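Local structure of putative lipoprotein GNA1162 (Neisseria meningitidis, 4HRV) at residues S15-P20 with F82-V87; P21-P26 with I90-Y95; V73-L78 with R113-R118; D103-V108 with S129-S134. The protein is of unknown function but is a lipoprotein of the GNA1162-like family, probably attached to the meningococcal cell envelope through its lipid. The protein carries 3 engineered substitutions. All blocks are in the same frame, centred on the assembly; numbering follows the deposited sequence.

Interaction 1 of 4, residues S15-P20 with F82-V87; sequences SILVVP and FGNDAV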
loop_
_atom_site.group_PDB
_atom_site.type_symbol
_atom_site.label_atom_id
_atom_site.label_comp_id
_atom_site.label_asym_id
_atom_site.label_seq_id
_atom_site.Cartn_x
_atom_site.Cartn_y
_atom_site.Cartn_z
ATOM N N SER B 15 -7.010 22.154 -5.401
ATOM C CA SER B 15 -5.664 22.411 -4.875
ATOM C C SER B 15 -5.450 21.901 -3.445
ATOM O O SER B 15 -6.220 22.194 -2.538
ATOM C CB SER B 15 -5.304 23.896 -4.965
ATOM O OG SER B 15 -6.019 24.673 -4.029
ATOM N N ILE B 16 -4.375 21.154 -3.254
ATOM C CA ILE B 16 -4.122 20.515 -1.977
ATOM C C ILE B 16 -2.766 20.897 -1.423
ATOM O O ILE B 16 -1.738 20.671 -2.069
ATOM C CB ILE B 16 -4.160 18.999 -2.110
ATOM C CG1 ILE B 16 -5.565 18.531 -2.494
ATOM C CG2 ILE B 16 -3.705 18.330 -0.821
ATOM C CD1 ILE B 16 -5.652 17.010 -2.649
ATOM N N LEU B 17 -2.787 21.460 -0.218
ATOM C CA LEU B 17 -1.582 21.706 0.560
ATOM C C LEU B 17 -1.252 20.470 1.399
ATOM O O LEU B 17 -2.034 20.052 2.258
ATOM C CB LEU B 17 -1.783 22.919 1.485
ATOM C CG LEU B 17 -0.612 23.283 2.401
ATOM C CD1 LEU B 17 0.586 23.703 1.573
ATOM C CD2 LEU B 17 -0.990 24.398 3.396
ATOM N N VAL B 18 -0.101 19.867 1.133
ATOM C CA VAL B 18 0.399 18.819 2.002
ATOM C C VAL B 18 1.400 19.415 2.968
ATOM O O VAL B 18 2.448 19.933 2.567
ATOM C CB VAL B 18 1.033 17.654 1.218
ATOM C CG1 VAL B 18 1.285 16.482 2.162
ATOM C CG2 VAL B 18 0.104 17.244 0.064
ATOM N N VAL B 19 1.061 19.374 4.252
ATOM C CA VAL B 19 1.956 19.911 5.261
ATOM C C VAL B 19 2.932 18.816 5.681
ATOM O O VAL B 19 2.653 17.634 5.498
ATOM C CB VAL B 19 1.205 20.449 6.497
ATOM C CG1 VAL B 19 0.328 21.662 6.121
ATOM C CG2 VAL B 19 0.407 19.354 7.149
ATOM N N PRO B 20 4.095 19.211 6.215
ATOM C CA PRO B 20 5.067 18.235 6.713
ATOM C C PRO B 20 4.383 17.229 7.621
ATOM O O PRO B 20 3.689 17.619 8.560
ATOM C CB PRO B 20 6.042 19.095 7.513
ATOM C CG PRO B 20 6.020 20.407 6.823
ATOM C CD PRO B 20 4.602 20.590 6.297
ATOM N N PHE B 82 -1.498 30.276 1.517
ATOM C CA PHE B 82 -1.260 29.552 0.280
ATOM C C PHE B 82 -2.390 29.643 -0.762
ATOM O O PHE B 82 -2.161 29.370 -1.945
ATOM C CB PHE B 82 -1.032 28.075 0.587
ATOM C CG PHE B 82 0.229 27.775 1.348
ATOM C CD1 PHE B 82 1.438 27.623 0.682
ATOM C CD2 PHE B 82 0.193 27.569 2.716
ATOM C CE1 PHE B 82 2.605 27.304 1.380
ATOM C CE2 PHE B 82 1.353 27.251 3.418
ATOM C CZ PHE B 82 2.558 27.125 2.742
ATOM N N GLY B 83 -3.603 29.960 -0.324
ATOM C CA GLY B 83 -4.743 29.976 -1.234
ATOM C C GLY B 83 -5.258 28.597 -1.611
ATOM O O GLY B 83 -6.012 28.452 -2.575
ATOM N N ASN B 84 -4.838 27.580 -0.857
ATOM C CA ASN B 84 -5.247 26.196 -1.087
ATOM C C ASN B 84 -6.716 25.888 -0.739
ATOM O O ASN B 84 -7.253 26.411 0.227
ATOM C CB ASN B 84 -4.328 25.250 -0.289
ATOM C CG ASN B 84 -4.361 25.524 1.205
ATOM O OD1 ASN B 84 -4.739 24.661 1.988
ATOM N ND2 ASN B 84 -3.969 26.730 1.605
ATOM N N ASP B 85 -7.349 25.007 -1.512
ATOM C CA ASP B 85 -8.703 24.555 -1.190
ATOM C C ASP B 85 -8.725 23.580 -0.006
ATOM O O ASP B 85 -9.651 23.589 0.798
ATOM C CB ASP B 85 -9.349 23.864 -2.391
ATOM C CG ASP B 85 -9.466 24.769 -3.605
ATOM O OD1 ASP B 85 -9.847 25.946 -3.454
ATOM O OD2 ASP B 85 -9.186 24.283 -4.722
ATOM N N ALA B 86 -7.718 22.720 0.091
ATOM C CA ALA B 86 -7.729 21.715 1.144
ATOM C C ALA B 86 -6.346 21.474 1.707
ATOM O O ALA B 86 -5.343 21.824 1.088
ATOM C CB ALA B 86 -8.336 20.415 0.623
ATOM N N VAL B 87 -6.295 20.880 2.894
ATOM C CA VAL B 87 -5.025 20.566 3.523
ATOM C C VAL B 87 -4.989 19.091 3.800
ATOM O O VAL B 87 -5.957 18.514 4.304
ATOM C CB VAL B 87 -4.840 21.313 4.870
ATOM C CG1 VAL B 87 -3.435 21.092 5.420
ATOM C CG2 VAL B 87 -5.122 22.794 4.688
#
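Ser15 and Asp85 exchange polar bonds where the pairing begins. The backbone N of Ser15 donates almost straight (175°) to Asp85 OD2 at 3.1 Å, meeting the carboxylate on its anti side, while Asp85 N returns a 2.9 Å bond to Ser15 OG. That hydroxyl can reach across because it stands between the backbone N and carbonyl carbon (chi1 72°). Asp85 suits the place because its second oxygen, OD1, makes a salt bridge to Arg118. Backbone bonds follow: Ala86 N to Ser15 O at 3.1 Å and Leu17 N to Ala86 O at 2.9 Å. They join strands 15-23 and 86-99 as parallel neighbours, as expected of an alpha/beta sheet whose helices 52-61, 67-72 and 75-82 carry the chain from strand 48-49 past strand 15-23 to the next strand. Apolar contacts lie on the face bearing Leu17 and Val87. Leu17 CD1 sits over the centre of the Phe82 ring, 3.9 Å from the centroid and 2° off the normal, a CH-pi contact. Leu17 CD2 adds a 3.5 Å approach to Phe82 CD2. Further along, Val19 CG1 meets Val87 CG1 at 3.9 Å.

Interaction 2 of 4, residues P21-P26 with I90-Y95; sequences PLNESP and ITVTEY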
loop_
_atom_site.group_PDB
_atom_site.type_symbol
_atom_site.label_atom_id
_atom_site.label_comp_id
_atom_site.label_asym_id
_atom_site.label_seq_id
_atom_site.Cartn_x
_atom_site.Cartn_y
_atom_site.Cartn_z
ATOM N N PRO B 21 4.560 15.931 7.340
ATOM C CA PRO B 21 3.865 14.931 8.148
ATOM C C PRO B 21 4.351 14.882 9.590
ATOM O O PRO B 21 5.521 15.141 9.863
ATOM C CB PRO B 21 4.176 13.613 7.414
ATOM C CG PRO B 21 4.420 14.039 5.986
ATOM C CD PRO B 21 5.176 15.341 6.138
ATOM N N LEU B 22 3.438 14.571 10.501
ATOM C CA LEU B 22 3.762 14.402 11.906
ATOM C C LEU B 22 4.411 13.043 12.095
ATOM O O LEU B 22 3.976 12.044 11.513
ATOM C CB LEU B 22 2.493 14.435 12.746
ATOM C CG LEU B 22 2.156 15.642 13.606
ATOM C CD1 LEU B 22 1.076 15.224 14.594
ATOM C CD2 LEU B 22 3.404 16.180 14.323
ATOM N N ASN B 23 5.446 12.994 12.918
ATOM C CA ASN B 23 6.091 11.725 13.219
ATOM C C ASN B 23 5.743 11.318 14.640
ATOM O O ASN B 23 6.184 11.953 15.595
ATOM C CB ASN B 23 7.608 11.848 13.053
ATOM C CG ASN B 23 8.325 10.499 13.100
ATOM O OD1 ASN B 23 7.721 9.455 13.364
ATOM N ND2 ASN B 23 9.627 10.524 12.848
ATOM N N GLU B 24 4.934 10.275 14.780
ATOM C CA GLU B 24 4.584 9.769 16.099
ATOM C C GLU B 24 5.210 8.408 16.352
ATOM O O GLU B 24 4.658 7.585 17.079
ATOM C CB GLU B 24 3.069 9.716 16.277
ATOM C CG GLU B 24 2.417 11.055 16.050
ATOM C CD GLU B 24 1.066 11.188 16.721
ATOM O OE1 GLU B 24 0.409 10.151 16.947
ATOM O OE2 GLU B 24 0.665 12.340 17.022
ATOM N N SER B 25 6.367 8.179 15.736
ATOM C CA SER B 25 7.139 6.964 15.972
ATOM C C SER B 25 8.467 7.306 16.641
ATOM O O SER B 25 8.943 8.432 16.544
ATOM C CB SER B 25 7.419 6.248 14.655
ATOM O OG SER B 25 8.519 6.842 13.992
ATOM N N PRO B 26 9.082 6.318 17.307
ATOM C CA PRO B 26 10.381 6.506 17.960
ATOM C C PRO B 26 11.499 6.818 16.967
ATOM O O PRO B 26 12.520 7.387 17.369
ATOM C CB PRO B 26 10.633 5.152 18.632
ATOM C CG PRO B 26 9.784 4.179 17.882
ATOM C CD PRO B 26 8.558 4.956 17.499
ATOM N N ILE B 90 -0.793 14.173 7.244
ATOM C CA ILE B 90 -0.334 12.786 7.375
ATOM C C ILE B 90 0.377 12.597 8.703
ATOM O O ILE B 90 1.164 13.444 9.107
ATOM C CB ILE B 90 0.635 12.435 6.257
ATOM C CG1 ILE B 90 -0.053 12.621 4.896
ATOM C CG2 ILE B 90 1.171 11.007 6.434
ATOM C CD1 ILE B 90 0.907 12.598 3.739
ATOM N N THR B 91 0.092 11.486 9.373
ATOM C CA THR B 91 0.780 11.101 10.595
ATOM C C THR B 91 1.322 9.666 10.488
ATOM O O THR B 91 0.579 8.731 10.191
ATOM C CB THR B 91 -0.156 11.202 11.814
ATOM O OG1 THR B 91 -0.605 12.549 11.948
ATOM C CG2 THR B 91 0.556 10.779 13.098
ATOM N N VAL B 92 2.624 9.517 10.700
ATOM C CA VAL B 92 3.240 8.200 10.800
ATOM C C VAL B 92 3.132 7.728 12.246
ATOM O O VAL B 92 3.678 8.362 13.159
ATOM C CB VAL B 92 4.720 8.235 10.384
ATOM C CG1 VAL B 92 5.407 6.881 10.709
ATOM C CG2 VAL B 92 4.842 8.558 8.908
ATOM N N THR B 93 2.413 6.628 12.453
ATOM C CA THR B 93 2.139 6.129 13.795
ATOM C C THR B 93 3.046 4.960 14.157
ATOM O O THR B 93 3.243 4.651 15.335
ATOM C CB THR B 93 0.671 5.694 13.925
ATOM O OG1 THR B 93 0.395 4.639 12.988
ATOM C CG2 THR B 93 -0.241 6.867 13.637
ATOM N N GLU B 94 3.600 4.308 13.142
ATOM C CA GLU B 94 4.568 3.249 13.386
ATOM C C GLU B 94 5.701 3.255 12.359
ATOM O O GLU B 94 5.487 3.505 11.181
ATOM C CB GLU B 94 3.870 1.886 13.414
ATOM C CG GLU B 94 4.744 0.778 13.940
ATOM C CD GLU B 94 3.952 -0.453 14.336
ATOM O OE1 GLU B 94 4.373 -1.152 15.287
ATOM O OE2 GLU B 94 2.908 -0.716 13.697
ATOM N N TYR B 95 6.914 2.975 12.812
ATOM C CA TYR B 95 8.046 2.890 11.906
ATOM C C TYR B 95 9.193 2.176 12.585
ATOM O O TYR B 95 9.746 2.671 13.568
ATOM C CB TYR B 95 8.500 4.281 11.481
ATOM C CG TYR B 95 9.586 4.296 10.424
ATOM C CD1 TYR B 95 10.923 4.074 10.760
ATOM C CD2 TYR B 95 9.280 4.551 9.095
ATOM C CE1 TYR B 95 11.920 4.100 9.794
ATOM C CE2 TYR B 95 10.267 4.582 8.125
ATOM C CZ TYR B 95 11.581 4.350 8.475
ATOM O OH TYR B 95 12.550 4.382 7.502
#
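Leu22 and Thr91 lie side by side on parallel strands of the mixed sheet, their side chains pointing the same way. Three backbone bonds hold the pairing. Two run from Leu22 N to Ile90 O and from Val92 N to Leu22 O. The shortest, at 2.8 Å, joins Glu24 N to Val92 O. At the start of the pair Pro21 runs alongside Ile90, CB to CB 3.9 Å; the proline ring contributes a compact apolar flank, and Met34 of helix 34-37 touches both residues. Thr91 splits its two branches between neighbours. Its OG1, beside its own backbone N (chi1 -60°), comes 3.7 Å from Leu22 CB, which leaves the methyl CG2 anti to that N and facing Glu24. The glutamate chain, extended beyond CG, crosses this methyl at an oblique angle, CG to CG2 3.5 Å. Its aliphatic part does most of the packing, on a residue that is itself exposed. After Asn23 the strand gives way to an Asx turn. With CG anti to the backbone N (chi1 -169°), Asn23 directs OD1 forward to receive Ser25 N at 3.0 Å, from above the carbonyl plane. Ser25 OG donates to the same oxygen in that plane, on a lone pair, at 2.8 Å. Held this way, Ser25 OG lies 3.6 Å from Tyr95 CB.

Interaction 3 of 4, residues V73-L78 with R113-R118; sequences VRPEKL and RLVDSR
Ser117 OG lies 3.0 Å from Pro75 O, where the first turn of helix 75-82 meets the end of strand 104-116. Asn84 OD1 is hydrogen-bonded to the same hydroxyl; OG, anti to the backbone N (chi1 -159°), can lie near both oxygens. The Pro75 ring adds apolar contact, its CG reaching Val115 CG2 at 4.2 Å with the two side chains crossing at about a right angle. Glu76 closes over the turn with its backbone and its stem: CA makes a CA-H...O contact of 3.3 Å with Ser117 O, and CG rests 3.4 Å from Arg118 O. Further out, the Glu76 chain bends at chi2 (76°), bringing OE1 to Arg74 NH1 in a 2.8 Å salt bridge that holds the carboxylate beside the helix start. On the other segment, Asp116 OD1 accepts from Arg118 N at 2.7 Å, shaping the backbone that presents Ser117. Arg74 is the N-cap, and proline suits the following position because the first helical turn demands no N-H from it. The helix start thus packs on an Asx turn that leads strand 104-116 into the hairpin bend before strand 122-133.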
loop_
_atom_site.group_PDB
_atom_site.type_symbol
_atom_site.label_atom_id
_atom_site.label_comp_id
_atom_site.label_asym_id
_atom_site.label_seq_id
_atom_site.Cartn_x
_atom_site.Cartn_y
_atom_site.Cartn_z
ATOM N N VAL B 73 -1.819 24.682 13.382
ATOM C CA VAL B 73 -2.303 25.923 12.798
ATOM C C VAL B 73 -3.715 25.720 12.277
ATOM O O VAL B 73 -4.004 24.692 11.681
ATOM C CB VAL B 73 -1.422 26.346 11.612
ATOM C CG1 VAL B 73 -2.029 27.546 10.882
ATOM C CG2 VAL B 73 -0.014 26.666 12.091
ATOM N N ARG B 74 -4.604 26.686 12.493
ATOM C CA ARG B 74 -5.945 26.560 11.922
ATOM C C ARG B 74 -5.877 26.535 10.396
ATOM O O ARG B 74 -5.145 27.313 9.783
ATOM C CB ARG B 74 -6.874 27.683 12.418
ATOM C CG ARG B 74 -7.287 27.499 13.873
ATOM C CD ARG B 74 -8.569 28.236 14.214
ATOM N NE ARG B 74 -8.498 29.655 13.882
ATOM C CZ ARG B 74 -9.135 30.207 12.855
ATOM N NH1 ARG B 74 -9.896 29.455 12.072
ATOM N NH2 ARG B 74 -9.024 31.509 12.614
ATOM N N PRO B 75 -6.653 25.643 9.768
ATOM C CA PRO B 75 -6.586 25.522 8.310
ATOM C C PRO B 75 -6.887 26.838 7.610
ATOM O O PRO B 75 -6.292 27.127 6.578
ATOM C CB PRO B 75 -7.673 24.488 7.998
ATOM C CG PRO B 75 -7.757 23.670 9.245
ATOM C CD PRO B 75 -7.565 24.653 10.361
ATOM N N GLU B 76 -7.794 27.633 8.168
ATOM C CA GLU B 76 -8.151 28.907 7.555
ATOM C C GLU B 76 -6.932 29.831 7.455
ATOM O O GLU B 76 -6.818 30.622 6.530
ATOM C CB GLU B 76 -9.273 29.586 8.352
ATOM C CG GLU B 76 -10.544 28.750 8.507
ATOM C CD GLU B 76 -10.426 27.632 9.543
ATOM O OE1 GLU B 76 -9.369 27.501 10.197
ATOM O OE2 GLU B 76 -11.408 26.874 9.703
ATOM N N LYS B 77 -6.026 29.725 8.416
ATOM C CA LYS B 77 -4.783 30.486 8.385
ATOM C C LYS B 77 -3.900 29.993 7.239
ATOM O O LYS B 77 -3.303 30.793 6.507
ATOM C CB LYS B 77 -4.034 30.338 9.706
ATOM C CG LYS B 77 -4.740 30.955 10.915
ATOM C CD LYS B 77 -4.902 32.459 10.751
ATOM C CE LYS B 77 -5.007 33.144 12.104
ATOM N NZ LYS B 77 -5.999 32.463 12.980
ATOM N N LEU B 78 -3.805 28.671 7.094
ATOM C CA LEU B 78 -3.061 28.103 5.973
ATOM C C LEU B 78 -3.590 28.626 4.653
ATOM O O LEU B 78 -2.817 29.020 3.779
ATOM C CB LEU B 78 -3.094 26.573 5.999
ATOM C CG LEU B 78 -2.455 25.954 7.238
ATOM C CD1 LEU B 78 -2.448 24.429 7.105
ATOM C CD2 LEU B 78 -1.052 26.494 7.405
ATOM N N ARG B 113 -5.778 12.580 6.804
ATOM C CA ARG B 113 -7.084 13.155 6.591
ATOM C C ARG B 113 -6.964 14.380 5.699
ATOM O O ARG B 113 -5.998 15.137 5.797
ATOM C CB ARG B 113 -7.732 13.517 7.928
ATOM C CG ARG B 113 -7.061 14.654 8.668
ATOM C CD ARG B 113 -7.665 14.838 10.056
ATOM N NE ARG B 113 -7.333 16.150 10.611
ATOM C CZ ARG B 113 -6.157 16.438 11.161
ATOM N NH1 ARG B 113 -5.216 15.504 11.227
ATOM N NH2 ARG B 113 -5.922 17.649 11.639
ATOM N N LEU B 114 -7.944 14.562 4.819
ATOM C CA LEU B 114 -7.987 15.728 3.946
ATOM C C LEU B 114 -9.067 16.676 4.456
ATOM O O LEU B 114 -10.210 16.280 4.619
ATOM C CB LEU B 114 -8.336 15.322 2.518
ATOM C CG LEU B 114 -8.243 16.472 1.514
ATOM C CD1 LEU B 114 -6.783 16.835 1.316
ATOM C CD2 LEU B 114 -8.893 16.128 0.176
ATOM N N VAL B 115 -8.711 17.920 4.720
ATOM C CA VAL B 115 -9.711 18.857 5.219
ATOM C C VAL B 115 -9.872 20.097 4.354
ATOM O O VAL B 115 -8.912 20.639 3.815
ATOM C CB VAL B 115 -9.462 19.280 6.688
ATOM C CG1 VAL B 115 -9.090 18.094 7.521
ATOM C CG2 VAL B 115 -8.405 20.368 6.776
ATOM N N ASP B 116 -11.115 20.544 4.245
ATOM C CA ASP B 116 -11.442 21.769 3.547
ATOM C C ASP B 116 -10.765 22.921 4.285
ATOM O O ASP B 116 -10.939 23.082 5.486
ATOM C CB ASP B 116 -12.966 21.931 3.522
ATOM C CG ASP B 116 -13.423 23.180 2.778
ATOM O OD1 ASP B 116 -12.859 24.270 3.010
ATOM O OD2 ASP B 116 -14.362 23.063 1.964
ATOM N N SER B 117 -9.969 23.704 3.571
ATOM C CA SER B 117 -9.122 24.687 4.223
ATOM C C SER B 117 -9.904 25.933 4.625
ATOM O O SER B 117 -9.429 26.724 5.434
ATOM C CB SER B 117 -7.935 25.065 3.328
ATOM O OG SER B 117 -6.871 25.620 4.096
ATOM N N ARG B 118 -11.102 26.092 4.065
ATOM C CA ARG B 118 -11.952 27.240 4.376
ATOM C C ARG B 118 -12.794 27.059 5.647
ATOM O O ARG B 118 -13.025 28.019 6.375
ATOM C CB ARG B 118 -12.846 27.598 3.180
ATOM C CG ARG B 118 -12.065 28.055 1.957
ATOM C CD ARG B 118 -12.963 28.397 0.778
ATOM N NE ARG B 118 -12.240 29.121 -0.267
ATOM C CZ ARG B 118 -11.558 28.543 -1.251
ATOM N NH1 ARG B 118 -11.499 27.218 -1.342
ATOM N NH2 ARG B 118 -10.936 29.290 -2.153
#

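Interaction 4 of 4, residues D103-V108 with S129-S134; sequences DSVTTV and SIREGS
Thr106 and Glu132 exchange backbone hydrogen bonds, Thr106 N to Glu132 O at 2.8 Å and Glu132 N to Thr106 O at 2.9 Å. Val108 and Ile130 repeat the exchange, both bonds nearly straight at 168°. The non-hydrogen-bonded pair Thr107-Arg131 lies between them and Val105-Gly133 follows beyond Thr106-Glu132, the regular alternation of an antiparallel beta hairpin. Arg131 lies alongside Thr107, its CG 3.4 Å from Thr107 OG1, then bends at chi3 (34°). The bend lays one face of the guanidinium against Val105 CG1, which comes 3.4 Å from Arg131 NH2, so a methyl covers part of that face. On the face of the sheet that bears Thr106 and Glu132, Thr106 OG1 is buried without a polar partner. Gly133, having no side chain, lets Asp103 OD2 come to 3.6 Å from its CA; Asp103 OD1 accepts from Asn135 N. Ile130 packs on Leu142 and Val146 of helix 139-154. Glu132 OE2 bonds to Asn138 N and to Trp124 NE1 of the second subunit. Strand 86-99 borders residues 104-108 on their other side through backbone bonds of Val105 with Ser98 and Thr107 with Gly96, while residues 129-132 pair antiparallel with a strand of the second subunit, extending the sheet.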
loop_
_atom_site.group_PDB
_atom_site.type_symbol
_atom_site.label_atom_id
_atom_site.label_comp_id
_atom_site.label_asym_id
_atom_site.label_seq_id
_atom_site.Cartn_x
_atom_site.Cartn_y
_atom_site.Cartn_z
ATOM N N ASP B 103 14.540 -13.673 11.406
ATOM C CA ASP B 103 14.273 -12.569 10.498
ATOM C C ASP B 103 13.717 -11.383 11.271
ATOM O O ASP B 103 13.112 -11.542 12.330
ATOM C CB ASP B 103 13.292 -12.988 9.398
ATOM C CG ASP B 103 13.148 -11.937 8.311
ATOM O OD1 ASP B 103 14.015 -11.036 8.237
ATOM O OD2 ASP B 103 12.175 -12.022 7.526
ATOM N N SER B 104 13.946 -10.190 10.739
ATOM C CA SER B 104 13.359 -8.979 11.285
ATOM C C SER B 104 12.215 -8.558 10.368
ATOM O O SER B 104 12.265 -8.774 9.163
ATOM C CB SER B 104 14.413 -7.882 11.383
ATOM O OG SER B 104 15.525 -8.316 12.150
ATOM N N VAL B 105 11.170 -7.984 10.939
ATOM C CA VAL B 105 10.021 -7.591 10.148
ATOM C C VAL B 105 9.888 -6.089 10.257
ATOM O O VAL B 105 9.829 -5.560 11.365
ATOM C CB VAL B 105 8.741 -8.265 10.670
ATOM C CG1 VAL B 105 7.496 -7.639 10.046
ATOM C CG2 VAL B 105 8.795 -9.769 10.424
ATOM N N THR B 106 9.862 -5.396 9.123
ATOM C CA THR B 106 9.708 -3.944 9.170
ATOM C C THR B 106 8.250 -3.556 8.954
ATOM O O THR B 106 7.564 -4.095 8.074
ATOM C CB THR B 106 10.596 -3.196 8.147
ATOM O OG1 THR B 106 9.991 -3.235 6.852
ATOM C CG2 THR B 106 11.992 -3.786 8.085
ATOM N N THR B 107 7.787 -2.622 9.773
ATOM C CA THR B 107 6.407 -2.189 9.741
ATOM C C THR B 107 6.382 -0.671 9.630
ATOM O O THR B 107 7.107 0.010 10.348
ATOM C CB THR B 107 5.678 -2.596 11.037
ATOM O OG1 THR B 107 5.612 -4.025 11.135
ATOM C CG2 THR B 107 4.271 -2.021 11.061
ATOM N N VAL B 108 5.566 -0.154 8.720
ATOM C CA VAL B 108 5.268 1.272 8.671
ATOM C C VAL B 108 3.754 1.440 8.622
ATOM O O VAL B 108 3.080 0.775 7.841
ATOM C CB VAL B 108 5.884 1.964 7.439
ATOM C CG1 VAL B 108 5.586 3.481 7.478
ATOM C CG2 VAL B 108 7.369 1.751 7.417
ATOM N N SER B 129 -1.175 0.281 7.030
ATOM C CA SER B 129 -0.122 -0.315 7.815
ATOM C C SER B 129 0.439 -1.439 6.970
ATOM O O SER B 129 -0.298 -2.325 6.537
ATOM C CB SER B 129 -0.666 -0.817 9.157
ATOM O OG SER B 129 0.314 -1.565 9.859
ATOM N N ILE B 130 1.738 -1.370 6.707
ATOM C CA ILE B 130 2.371 -2.261 5.754
ATOM C C ILE B 130 3.598 -2.879 6.394
ATOM O O ILE B 130 4.375 -2.188 7.066
ATOM C CB ILE B 130 2.729 -1.496 4.481
ATOM C CG1 ILE B 130 1.445 -1.056 3.780
ATOM C CG2 ILE B 130 3.544 -2.351 3.559
ATOM C CD1 ILE B 130 1.655 -0.027 2.698
ATOM N N ARG B 131 3.748 -4.191 6.211
ATOM C CA ARG B 131 4.796 -4.952 6.862
ATOM C C ARG B 131 5.523 -5.808 5.843
ATOM O O ARG B 131 4.931 -6.290 4.873
ATOM C CB ARG B 131 4.202 -5.877 7.925
ATOM C CG ARG B 131 3.289 -5.200 8.924
ATOM C CD ARG B 131 2.432 -6.230 9.635
ATOM N NE ARG B 131 3.153 -7.487 9.828
ATOM C CZ ARG B 131 3.843 -7.791 10.922
ATOM N NH1 ARG B 131 3.906 -6.928 11.929
ATOM N NH2 ARG B 131 4.467 -8.958 11.008
ATOM N N GLU B 132 6.808 -6.017 6.081
ATOM C CA GLU B 132 7.614 -6.780 5.151
ATOM C C GLU B 132 8.717 -7.503 5.895
ATOM O O GLU B 132 9.313 -6.951 6.821
ATOM C CB GLU B 132 8.212 -5.841 4.116
ATOM C CG GLU B 132 8.756 -6.523 2.897
ATOM C CD GLU B 132 9.463 -5.552 1.985
ATOM O OE1 GLU B 132 10.196 -4.683 2.510
ATOM O OE2 GLU B 132 9.271 -5.648 0.751
ATOM N N GLY B 133 8.976 -8.748 5.497
ATOM C CA GLY B 133 10.103 -9.489 6.030
ATOM C C GLY B 133 11.394 -8.783 5.661
ATOM O O GLY B 133 11.629 -8.483 4.492
ATOM N N SER B 134 12.230 -8.512 6.660
ATOM C CA SER B 134 13.471 -7.770 6.450
ATOM C C SER B 134 14.510 -8.560 5.649
ATOM O O SER B 134 15.277 -7.984 4.871
ATOM C CB SER B 134 14.056 -7.318 7.793
ATOM O OG SER B 134 15.374 -6.819 7.645
#

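From the N terminus, residues 15-20 and 21-26 open interactions 1 and 2 in succession, and both close on strand 86-99 in the same order, after the helices between. Their two long loops therefore cross, as parallel pairing of one strand pair requires, and they touch where Val18 meets Ile90. Interaction 3 opens at 73-78, within both loops, and closes later at 113-118, crossing each; backbone bonds from 85-87 to 115-117 link it directly to interaction 1. Interaction 4 opens after interactions 1 and 2 have closed, crosses interaction 3 and completes the hairpin of strands 104-116 and 122-133. No loop nests in another, and together they join helix 75-82 and four strands.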